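Local coordinates for protein succinylglutamate desuccinylase/aspartoacylase (Ruegeria sp. TM1040, PDB 3NA6) that probably hydrolyses an N-acyl amino acid as a zinc-dependent desuccinylase or aspartoacylase, though its own substrate is not established, at residues I11-G17 and I41-G47; S262-F268 and G315-D321; V278-V284 and E299-S305. All coordinates share one frame; numbering follows the deposited sequence. Where two conformers were deposited one is given.

Interaction 1: residues I11-G17 and I41-G47; sequences IPLDQDG and ITVIQNG
At the antiparallel margin of the large mixed sheet of the catalytic domain, the loop 11-17 lies over strand 41-46 and joins it through Gly17 as the next strand, 17-26, begins. Here the incoming loop starts the pairing of 17-26 with 36-46: one antiparallel hydrogen-bonded pair, with Gly17 N giving to Gln45 O at 2.8 Å and Gln45 N giving back to Gly17 O at 3.1 Å. The positive phi and extended psi of Gly17 would push a CB against the preceding carbonyl O. Ahead of the pair the contact is apolar. Val43 carries it with both branches: CG2 meets CD2 of Leu13 at 3.8 Å, the two side chains crossing at about a right angle, and touches CD1 of Ile11, while CG1 rests against the carbonyl O of Leu13 at 3.5 Å. Leu13 O accepts a hydrogen bond from Arg84 NH1 of the neighbouring strand 83-88, and helix 122-134 packs on Leu13 through Tyr129 and Leu134. Next to the pair, around Asp14 and Asp16, the contact is polar. The CG of Gln45 points opposite the backbone N (chi1 172°), and the extended chain carries the amide to the loop, where NE2 makes a weak bond to Asp14 O and a straighter one to Asp16 OD1. The carboxylate and amide planes are 86° apart. Two waters link the Asp16 carboxylate to the backbone N and O of Gly47. NE2 of Gln45 meets OD1 of Asp16 on its anti side, 3.0 Å away and 34° out of the carboxylate plane.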
loop_
_atom_site.group_PDB
_atom_site.type_symbol
_atom_site.label_atom_id
_atom_site.label_comp_id
_atom_site.label_asym_id
_atom_site.label_seq_id
_atom_site.Cartn_x
_atom_site.Cartn_y
_atom_site.Cartn_z
ATOM N N ILE A 11 -14.604 31.147 13.053
ATOM C CA ILE A 11 -14.715 32.115 14.132
ATOM C C ILE A 11 -14.179 33.438 13.635
ATOM O O ILE A 11 -13.413 33.474 12.655
ATOM C CB ILE A 11 -13.889 31.736 15.359
ATOM C CG1 ILE A 11 -12.461 31.394 14.956
ATOM C CG2 ILE A 11 -14.545 30.620 16.133
ATOM C CD1 ILE A 11 -11.449 31.436 16.130
ATOM N N PRO A 12 -14.585 34.529 14.281
ATOM C CA PRO A 12 -13.931 35.796 13.939
ATOM C C PRO A 12 -12.503 35.765 14.475
ATOM O O PRO A 12 -12.240 35.062 15.485
ATOM C CB PRO A 12 -14.749 36.825 14.705
ATOM C CG PRO A 12 -15.282 36.037 15.926
ATOM C CD PRO A 12 -15.608 34.684 15.341
ATOM N N LEU A 13 -11.608 36.516 13.832
ATOM C CA LEU A 13 -10.183 36.527 14.213
ATOM C C LEU A 13 -9.785 37.814 14.917
ATOM O O LEU A 13 -8.661 37.922 15.405
ATOM C CB LEU A 13 -9.289 36.343 12.979
ATOM C CG LEU A 13 -9.556 35.086 12.150
ATOM C CD1 LEU A 13 -8.623 34.998 10.968
ATOM C CD2 LEU A 13 -9.484 33.838 12.999
ATOM N N ASP A 14 -10.681 38.798 14.939
ATOM C CA ASP A 14 -10.378 40.129 15.474
ATOM C C ASP A 14 -11.366 40.664 16.526
ATOM O O ASP A 14 -11.435 41.858 16.736
ATOM C CB ASP A 14 -10.319 41.119 14.313
ATOM C CG ASP A 14 -11.651 41.212 13.559
ATOM O OD1 ASP A 14 -12.615 40.460 13.886
ATOM O OD2 ASP A 14 -11.720 42.020 12.635
ATOM N N GLN A 15 -12.117 39.772 17.165
ATOM C CA GLN A 15 -13.106 40.128 18.190
ATOM C C GLN A 15 -12.546 39.862 19.584
ATOM O O GLN A 15 -11.861 38.855 19.794
ATOM C CB GLN A 15 -14.394 39.305 17.985
ATOM C CG GLN A 15 -15.405 39.403 19.134
ATOM C CD GLN A 15 -16.709 38.619 18.906
ATOM O OE1 GLN A 15 -17.091 38.325 17.777
ATOM N NE2 GLN A 15 -17.395 38.298 19.994
ATOM N N ASP A 16 -12.823 40.760 20.537
ATOM C CA ASP A 16 -12.433 40.524 21.945
ATOM C C ASP A 16 -13.004 39.232 22.481
ATOM O O ASP A 16 -14.091 38.857 22.093
ATOM C CB ASP A 16 -12.905 41.663 22.832
ATOM C CG ASP A 16 -12.033 42.903 22.716
ATOM O OD1 ASP A 16 -10.959 42.872 22.071
ATOM O OD2 ASP A 16 -12.417 43.911 23.308
ATOM N N GLY A 17 -12.268 38.551 23.365
ATOM C CA GLY A 17 -12.730 37.330 23.995
ATOM C C GLY A 17 -11.905 36.105 23.608
ATOM O O GLY A 17 -10.840 36.219 23.057
ATOM N N ILE A 41 -7.945 26.309 15.501
ATOM C CA ILE A 41 -7.420 27.626 15.784
ATOM C C ILE A 41 -8.146 28.202 16.993
ATOM O O ILE A 41 -9.337 27.978 17.170
ATOM C CB ILE A 41 -7.536 28.561 14.542
ATOM C CG1 ILE A 41 -6.862 29.931 14.805
ATOM C CG2 ILE A 41 -8.993 28.707 14.080
ATOM C CD1 ILE A 41 -6.619 30.710 13.511
ATOM N N THR A 42 -7.402 28.907 17.841
ATOM C CA THR A 42 -7.978 29.671 18.933
ATOM C C THR A 42 -7.481 31.108 18.813
ATOM O O THR A 42 -6.291 31.348 18.552
ATOM C CB THR A 42 -7.581 29.097 20.308
ATOM O OG1 THR A 42 -8.297 27.886 20.558
ATOM C CG2 THR A 42 -7.916 30.086 21.408
ATOM N N VAL A 43 -8.386 32.061 18.968
ATOM C CA VAL A 43 -8.009 33.484 19.054
ATOM C C VAL A 43 -8.428 33.978 20.407
ATOM O O VAL A 43 -9.580 33.741 20.839
ATOM C CB VAL A 43 -8.654 34.347 17.974
ATOM C CG1 VAL A 43 -8.246 35.832 18.160
ATOM C CG2 VAL A 43 -8.270 33.807 16.593
ATOM N N ILE A 44 -7.478 34.614 21.101
ATOM C CA ILE A 44 -7.745 35.321 22.361
ATOM C C ILE A 44 -7.277 36.780 22.225
ATOM O O ILE A 44 -6.095 37.033 21.976
ATOM C CB ILE A 44 -7.033 34.659 23.578
ATOM C CG1 ILE A 44 -7.351 33.157 23.638
ATOM C CG2 ILE A 44 -7.429 35.384 24.891
ATOM C CD1 ILE A 44 -6.539 32.366 24.691
ATOM N N GLN A 45 -8.212 37.714 22.403
ATOM C CA GLN A 45 -7.977 39.143 22.204
ATOM C C GLN A 45 -8.628 39.975 23.306
ATOM O O GLN A 45 -9.767 39.720 23.713
ATOM C CB GLN A 45 -8.494 39.596 20.842
ATOM C CG GLN A 45 -8.468 41.107 20.631
ATOM C CD GLN A 45 -8.996 41.510 19.295
ATOM O OE1 GLN A 45 -8.428 41.159 18.249
ATOM N NE2 GLN A 45 -10.107 42.245 19.302
ATOM N N ASN A 46 -7.894 40.969 23.791
ATOM C CA ASN A 46 -8.360 41.798 24.888
ATOM C C ASN A 46 -7.474 43.016 25.019
ATOM O O ASN A 46 -6.255 42.899 24.962
ATOM C CB ASN A 46 -8.341 41.006 26.184
ATOM C CG ASN A 46 -8.906 41.788 27.371
ATOM O OD1 ASN A 46 -8.168 42.196 28.265
ATOM N ND2 ASN A 46 -10.207 42.014 27.362
ATOM N N GLY A 47 -8.095 44.178 25.181
ATOM C CA GLY A 47 -7.371 45.425 25.334
ATOM C C GLY A 47 -6.456 45.781 24.187
ATOM O O GLY A 47 -6.785 45.570 23.017
HETATM O O HOH W 1 -8.780 44.750 21.829
HETATM O O HOH W 2 -10.736 45.013 24.960
#

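Interaction 2: residues S262-F268 and G315-D321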
loop_
_atom_site.group_PDB
_atom_site.type_symbol
_atom_site.label_atom_id
_atom_site.label_comp_id
_atom_site.label_asym_id
_atom_site.label_seq_id
_atom_site.Cartn_x
_atom_site.Cartn_y
_atom_site.Cartn_z
ATOM N N SER A 262 26.359 9.561 7.005
ATOM C CA SER A 262 26.636 8.156 6.822
ATOM C C SER A 262 26.730 7.834 5.344
ATOM O O SER A 262 25.921 8.313 4.554
ATOM C CB SER A 262 25.564 7.275 7.417
ATOM O OG SER A 262 25.978 5.929 7.308
ATOM N N GLU A 263 27.694 6.983 5.001
ATOM C CA GLU A 263 27.813 6.440 3.647
ATOM C C GLU A 263 27.352 4.974 3.601
ATOM O O GLU A 263 27.626 4.273 2.616
ATOM C CB GLU A 263 29.253 6.594 3.141
ATOM C CG GLU A 263 29.665 8.056 2.935
ATOM C CD GLU A 263 31.038 8.246 2.253
ATOM O OE1 GLU A 263 31.924 7.391 2.426
ATOM O OE2 GLU A 263 31.229 9.271 1.553
ATOM N N HIS A 264 26.647 4.523 4.659
ATOM C CA HIS A 264 26.279 3.113 4.836
ATOM C C HIS A 264 24.938 2.960 5.537
ATOM O O HIS A 264 24.641 3.712 6.440
ATOM C CB HIS A 264 27.327 2.421 5.700
ATOM C CG HIS A 264 28.711 2.471 5.142
ATOM N ND1 HIS A 264 29.208 1.504 4.288
ATOM C CD2 HIS A 264 29.707 3.369 5.314
ATOM C CE1 HIS A 264 30.451 1.804 3.964
ATOM N NE2 HIS A 264 30.777 2.935 4.564
ATOM N N ASP A 265 24.133 1.989 5.121
ATOM C CA ASP A 265 22.959 1.587 5.890
ATOM C C ASP A 265 23.466 0.663 6.976
ATOM O O ASP A 265 24.306 -0.200 6.717
ATOM C CB ASP A 265 21.963 0.771 5.053
ATOM C CG ASP A 265 21.460 1.517 3.810
ATOM O OD1 ASP A 265 21.227 2.728 3.876
ATOM O OD2 ASP A 265 21.289 0.868 2.757
ATOM N N GLY A 266 22.941 0.806 8.174
ATOM C CA GLY A 266 23.161 -0.204 9.182
ATOM C C GLY A 266 22.573 0.101 10.531
ATOM O O GLY A 266 21.694 0.985 10.675
ATOM N N LEU A 267 23.076 -0.660 11.498
ATOM C CA LEU A 267 22.778 -0.533 12.916
ATOM C C LEU A 267 23.593 0.623 13.483
ATOM O O LEU A 267 24.814 0.601 13.482
ATOM C CB LEU A 267 23.138 -1.834 13.654
ATOM C CG LEU A 267 22.902 -1.900 15.171
ATOM C CD1 LEU A 267 21.436 -1.656 15.437
ATOM C CD2 LEU A 267 23.373 -3.233 15.806
ATOM N N PHE A 268 22.906 1.612 14.021
ATOM C CA PHE A 268 23.557 2.866 14.432
ATOM C C PHE A 268 23.933 2.816 15.908
ATOM O O PHE A 268 23.058 2.624 16.773
ATOM C CB PHE A 268 22.585 4.015 14.225
ATOM C CG PHE A 268 23.155 5.360 14.539
ATOM C CD1 PHE A 268 24.198 5.867 13.786
ATOM C CD2 PHE A 268 22.646 6.124 15.559
ATOM C CE1 PHE A 268 24.712 7.091 14.009
ATOM C CE2 PHE A 268 23.202 7.388 15.820
ATOM C CZ PHE A 268 24.214 7.865 15.012
ATOM N N GLY A 315 17.372 3.470 15.458
ATOM C CA GLY A 315 18.336 2.405 15.545
ATOM C C GLY A 315 19.007 2.075 14.241
ATOM O O GLY A 315 20.152 1.655 14.229
HETATM N N MSE A 316 18.287 2.254 13.142
HETATM C CA MSE A 316 18.796 1.925 11.838
HETATM C C MSE A 316 19.100 3.271 11.190
HETATM O O MSE A 316 18.276 4.204 11.286
HETATM C CB MSE A 316 17.681 1.181 11.096
HETATM C CG MSE A 316 18.103 0.435 9.913
HETATM SE SE MSE A 316 19.109 -1.202 10.369
HETATM C CE MSE A 316 19.809 -1.182 8.530
ATOM N N ILE A 317 20.278 3.387 10.558
ATOM C CA ILE A 317 20.660 4.574 9.835
ATOM C C ILE A 317 20.781 4.210 8.348
ATOM O O ILE A 317 21.042 3.067 8.007
ATOM C CB ILE A 317 21.956 5.203 10.408
ATOM C CG1 ILE A 317 22.214 6.586 9.780
ATOM C CG2 ILE A 317 23.180 4.208 10.235
ATOM C CD1 ILE A 317 23.328 7.429 10.525
ATOM N N LYS A 318 20.533 5.180 7.479
ATOM C CA LYS A 318 20.616 4.983 6.041
ATOM C C LYS A 318 21.761 5.754 5.436
ATOM O O LYS A 318 22.172 6.792 5.946
ATOM C CB LYS A 318 19.328 5.440 5.390
ATOM C CG LYS A 318 18.155 4.677 5.910
ATOM C CD LYS A 318 16.950 4.903 5.046
ATOM C CE LYS A 318 16.214 6.096 5.517
ATOM N NZ LYS A 318 15.657 5.743 6.841
ATOM N N SER A 319 22.250 5.258 4.313
ATOM C CA SER A 319 23.184 6.001 3.519
ATOM C C SER A 319 22.655 7.419 3.239
ATOM O O SER A 319 21.492 7.626 2.856
ATOM C CB SER A 319 23.468 5.248 2.225
ATOM O OG SER A 319 24.575 5.828 1.599
ATOM N N GLY A 320 23.509 8.402 3.512
ATOM C CA GLY A 320 23.184 9.797 3.318
ATOM C C GLY A 320 22.552 10.480 4.528
ATOM O O GLY A 320 22.290 11.677 4.462
ATOM N N ASP A 321 22.281 9.738 5.612
ATOM C CA ASP A 321 21.706 10.342 6.845
ATOM C C ASP A 321 22.775 11.107 7.606
ATOM O O ASP A 321 23.918 10.642 7.716
ATOM C CB ASP A 321 21.100 9.293 7.786
ATOM C CG ASP A 321 19.814 8.671 7.250
ATOM O OD1 ASP A 321 19.265 9.176 6.264
ATOM O OD2 ASP A 321 19.349 7.645 7.805
#
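Asp265 turns its CG away from its own carbonyl carbon and beside its backbone N (chi1 -58°), which carries OD1 across to the backbone N of Ser319 at 2.8 Å. The N-H reaches OD1 on the anti side, 29° out of the carboxylate plane. CG of Phe268 and CG1 of Ile317 both lie anti to the backbone N, and CD1 of Ile317 comes obliquely to the ring, 3.7 Å from CD1 of Phe268. The backbones are joined by a short antiparallel ladder at the edge of a four-stranded sheet: Gly266 and Ile317 form a hydrogen-bonded pair, Leu267 and Met316 a non-hydrogen-bonded one. Met316, present as selenomethionine, bends at chi2 and lays SE 3.4 Å from Gly266 O. Were Asp265 an alanine, Ser319 N would probably lose its acceptor and the entry to the turn be less firmly fixed. That type II turn, Lys318 to Asp321, is closed by Asp321 N on Lys318 O and reinforced by Lys318 N on Asp321 OD2, while Asp321 OD1 bonds to Ser32 of the third subunit. At the turn's far end Ser262 uses both backbone groups, its N on Asp321 O and its O receiving Gly320 N at 2.6 Å.

Interaction 3: residues V278-V284 and E299-S305; sequences VQEGDLV and EYRARRS
Arg301 lies along Gly281 of the 279-282 turn with its chain extended from CG to NE, and NH1 gives a hydrogen bond to Gly281 O at 2.9 Å, nearly in the guanidinium plane. Over the centre of one face of that group sits CD1 of Leu283, which also reaches CB of Glu299 at 3.4 Å, the two side chains crossing at about a right angle. From the other amino group, NH2 meets Glu299 OE1 in a salt bridge of 3.0 Å, entering from above the carboxylate plane. Beneath this surface layer, the methyl of Ala302 touches both CG2 of Val278 and CG2 of Val284. The backbone sets these groups: Leu283 and Arg301 are a non-hydrogen-bonded pair of the antiparallel hairpin 283-288/298-301, flanked by Val284 N on Tyr300 O and Ala302 N on Asp282 O. Farther out, the turn, of type II, offers Gly281 N to Ala302 O at 2.6 Å and Glu280 N to Ser305 OG. Within it, Asp282 OD2 receives Gln279 N. With one amino group on a carbonyl and the other on a carboxylate, the guanidinium is held against rotation, its charge probably balanced in part by Glu299.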
loop_
_atom_site.group_PDB
_atom_site.type_symbol
_atom_site.label_atom_id
_atom_site.label_comp_id
_atom_site.label_asym_id
_atom_site.label_seq_id
_atom_site.Cartn_x
_atom_site.Cartn_y
_atom_site.Cartn_z
ATOM N N VAL A 278 33.089 15.966 23.328
ATOM C CA VAL A 278 33.974 15.121 22.536
ATOM C C VAL A 278 35.209 15.924 22.142
ATOM O O VAL A 278 35.138 17.140 21.963
ATOM C CB VAL A 278 33.297 14.618 21.227
ATOM C CG1 VAL A 278 32.039 13.820 21.541
ATOM C CG2 VAL A 278 32.985 15.791 20.294
ATOM N N GLN A 279 36.338 15.243 22.037
ATOM C CA GLN A 279 37.574 15.858 21.551
ATOM C C GLN A 279 37.739 15.530 20.078
ATOM O O GLN A 279 37.250 14.481 19.590
ATOM C CB GLN A 279 38.779 15.304 22.317
ATOM C CG GLN A 279 38.777 15.649 23.801
ATOM C CD GLN A 279 38.918 17.139 24.037
ATOM O OE1 GLN A 279 37.974 17.804 24.488
ATOM N NE2 GLN A 279 40.093 17.682 23.703
ATOM N N GLU A 280 38.452 16.402 19.373
ATOM C CA GLU A 280 38.757 16.182 17.962
ATOM C C GLU A 280 39.324 14.781 17.759
ATOM O O GLU A 280 40.166 14.367 18.498
ATOM C CB GLU A 280 39.758 17.232 17.462
ATOM C CG GLU A 280 40.068 17.136 15.976
ATOM C CD GLU A 280 41.229 18.020 15.575
ATOM O OE1 GLU A 280 42.368 17.729 15.986
ATOM O OE2 GLU A 280 41.004 19.002 14.847
ATOM N N GLY A 281 38.817 14.040 16.785
ATOM C CA GLY A 281 39.283 12.665 16.547
ATOM C C GLY A 281 38.634 11.581 17.394
ATOM O O GLY A 281 38.807 10.412 17.110
ATOM N N ASP A 282 37.910 11.949 18.454
ATOM C CA ASP A 282 37.115 10.972 19.199
ATOM C C ASP A 282 36.029 10.346 18.308
ATOM O O ASP A 282 35.448 10.994 17.429
ATOM C CB ASP A 282 36.394 11.618 20.396
ATOM C CG ASP A 282 37.315 11.906 21.585
ATOM O OD1 ASP A 282 38.522 11.574 21.546
ATOM O OD2 ASP A 282 36.790 12.464 22.583
ATOM N N LEU A 283 35.748 9.078 18.586
ATOM C CA LEU A 283 34.678 8.340 17.943
ATOM C C LEU A 283 33.347 8.955 18.363
ATOM O O LEU A 283 33.100 9.118 19.544
ATOM C CB LEU A 283 34.773 6.897 18.381
ATOM C CG LEU A 283 34.117 5.783 17.601
ATOM C CD1 LEU A 283 34.531 5.770 16.142
ATOM C CD2 LEU A 283 34.513 4.489 18.305
ATOM N N VAL A 284 32.531 9.354 17.393
ATOM C CA VAL A 284 31.187 9.888 17.654
ATOM C C VAL A 284 30.101 8.826 17.404
ATOM O O VAL A 284 29.079 8.769 18.118
ATOM C CB VAL A 284 30.937 11.099 16.771
ATOM C CG1 VAL A 284 29.494 11.562 16.821
ATOM C CG2 VAL A 284 31.879 12.206 17.208
ATOM N N GLU A 299 33.373 3.771 11.203
ATOM C CA GLU A 299 33.501 4.731 12.297
ATOM C C GLU A 299 33.406 6.161 11.824
ATOM O O GLU A 299 33.908 6.492 10.767
ATOM C CB GLU A 299 34.868 4.530 12.973
ATOM C CG GLU A 299 35.055 3.163 13.577
ATOM C CD GLU A 299 36.319 3.023 14.408
ATOM O OE1 GLU A 299 37.344 3.648 14.072
ATOM O OE2 GLU A 299 36.271 2.270 15.399
ATOM N N TYR A 300 32.738 7.003 12.612
ATOM C CA TYR A 300 32.630 8.418 12.332
ATOM C C TYR A 300 33.252 9.168 13.519
ATOM O O TYR A 300 32.863 8.960 14.679
ATOM C CB TYR A 300 31.171 8.796 11.995
ATOM C CG TYR A 300 30.751 8.146 10.673
ATOM C CD1 TYR A 300 31.122 8.724 9.457
ATOM C CD2 TYR A 300 30.072 6.922 10.630
ATOM C CE1 TYR A 300 30.791 8.122 8.232
ATOM C CE2 TYR A 300 29.723 6.306 9.386
ATOM C CZ TYR A 300 30.114 6.903 8.201
ATOM O OH TYR A 300 29.802 6.357 6.960
ATOM N N ARG A 301 34.271 9.981 13.216
ATOM C CA ARG A 301 35.076 10.668 14.236
ATOM C C ARG A 301 34.842 12.178 14.243
ATOM O O ARG A 301 34.458 12.753 13.227
ATOM C CB ARG A 301 36.552 10.345 14.037
ATOM C CG ARG A 301 36.846 8.932 14.432
ATOM C CD ARG A 301 38.302 8.552 14.353
ATOM N NE ARG A 301 38.403 7.142 14.720
ATOM C CZ ARG A 301 38.495 6.695 15.966
ATOM N NH1 ARG A 301 38.563 7.539 16.992
ATOM N NH2 ARG A 301 38.540 5.397 16.180
ATOM N N ALA A 302 35.016 12.808 15.405
ATOM C CA ALA A 302 34.779 14.248 15.524
ATOM C C ALA A 302 35.892 15.003 14.797
ATOM O O ALA A 302 37.078 14.683 14.943
ATOM C CB ALA A 302 34.687 14.672 16.976
ATOM N N ARG A 303 35.486 15.955 13.966
ATOM C CA ARG A 303 36.401 16.781 13.177
ATOM C C ARG A 303 36.991 17.911 14.032
ATOM O O ARG A 303 38.012 18.492 13.681
ATOM C CB ARG A 303 35.676 17.351 11.946
ATOM C CG ARG A 303 34.762 18.566 12.238
ATOM C CD ARG A 303 33.634 18.732 11.198
ATOM N NE ARG A 303 32.674 19.775 11.572
ATOM C CZ ARG A 303 32.891 21.091 11.483
ATOM N NH1 ARG A 303 34.047 21.567 11.042
ATOM N NH2 ARG A 303 31.947 21.947 11.847
ATOM N N ARG A 304 36.346 18.201 15.158
ATOM C CA ARG A 304 36.827 19.195 16.124
ATOM C C ARG A 304 36.230 18.937 17.509
ATOM O O ARG A 304 35.276 18.165 17.658
ATOM C CB ARG A 304 36.380 20.570 15.677
ATOM C CG ARG A 304 34.866 20.675 15.671
ATOM C CD ARG A 304 34.424 21.985 15.105
ATOM N NE ARG A 304 32.986 22.137 15.234
ATOM C CZ ARG A 304 32.358 23.310 15.325
ATOM N NH1 ARG A 304 33.039 24.459 15.299
ATOM N NH2 ARG A 304 31.035 23.338 15.459
ATOM N N SER A 305 36.748 19.619 18.517
ATOM C CA SER A 305 36.261 19.440 19.863
ATOM C C SER A 305 34.940 20.167 20.076
ATOM O O SER A 305 34.654 21.181 19.451
ATOM C CB SER A 305 37.296 19.918 20.862
ATOM O OG SER A 305 38.498 19.175 20.696
#

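The three contacts fall at two ends of the chain. Interaction 1 comes first along the sequence and belongs to the large mixed sheet of the catalytic domain; its centre lies about 48 Å from that of interaction 2 and about 52 Å from that of interaction 3, on the other side of the chain's centre. Interactions 2 and 3 are about 18 Å apart, centre to centre, and reach the same four-stranded antiparallel sheet at its opposite edges, 316-317 and 298-301. Both segments of interaction 3 fall between those of interaction 2, and Tyr300 OH probably bonds to Glu263 N where they meet. Interactions 1 and 2 also touch the second subunit, so a few residues at each end meet that subunit.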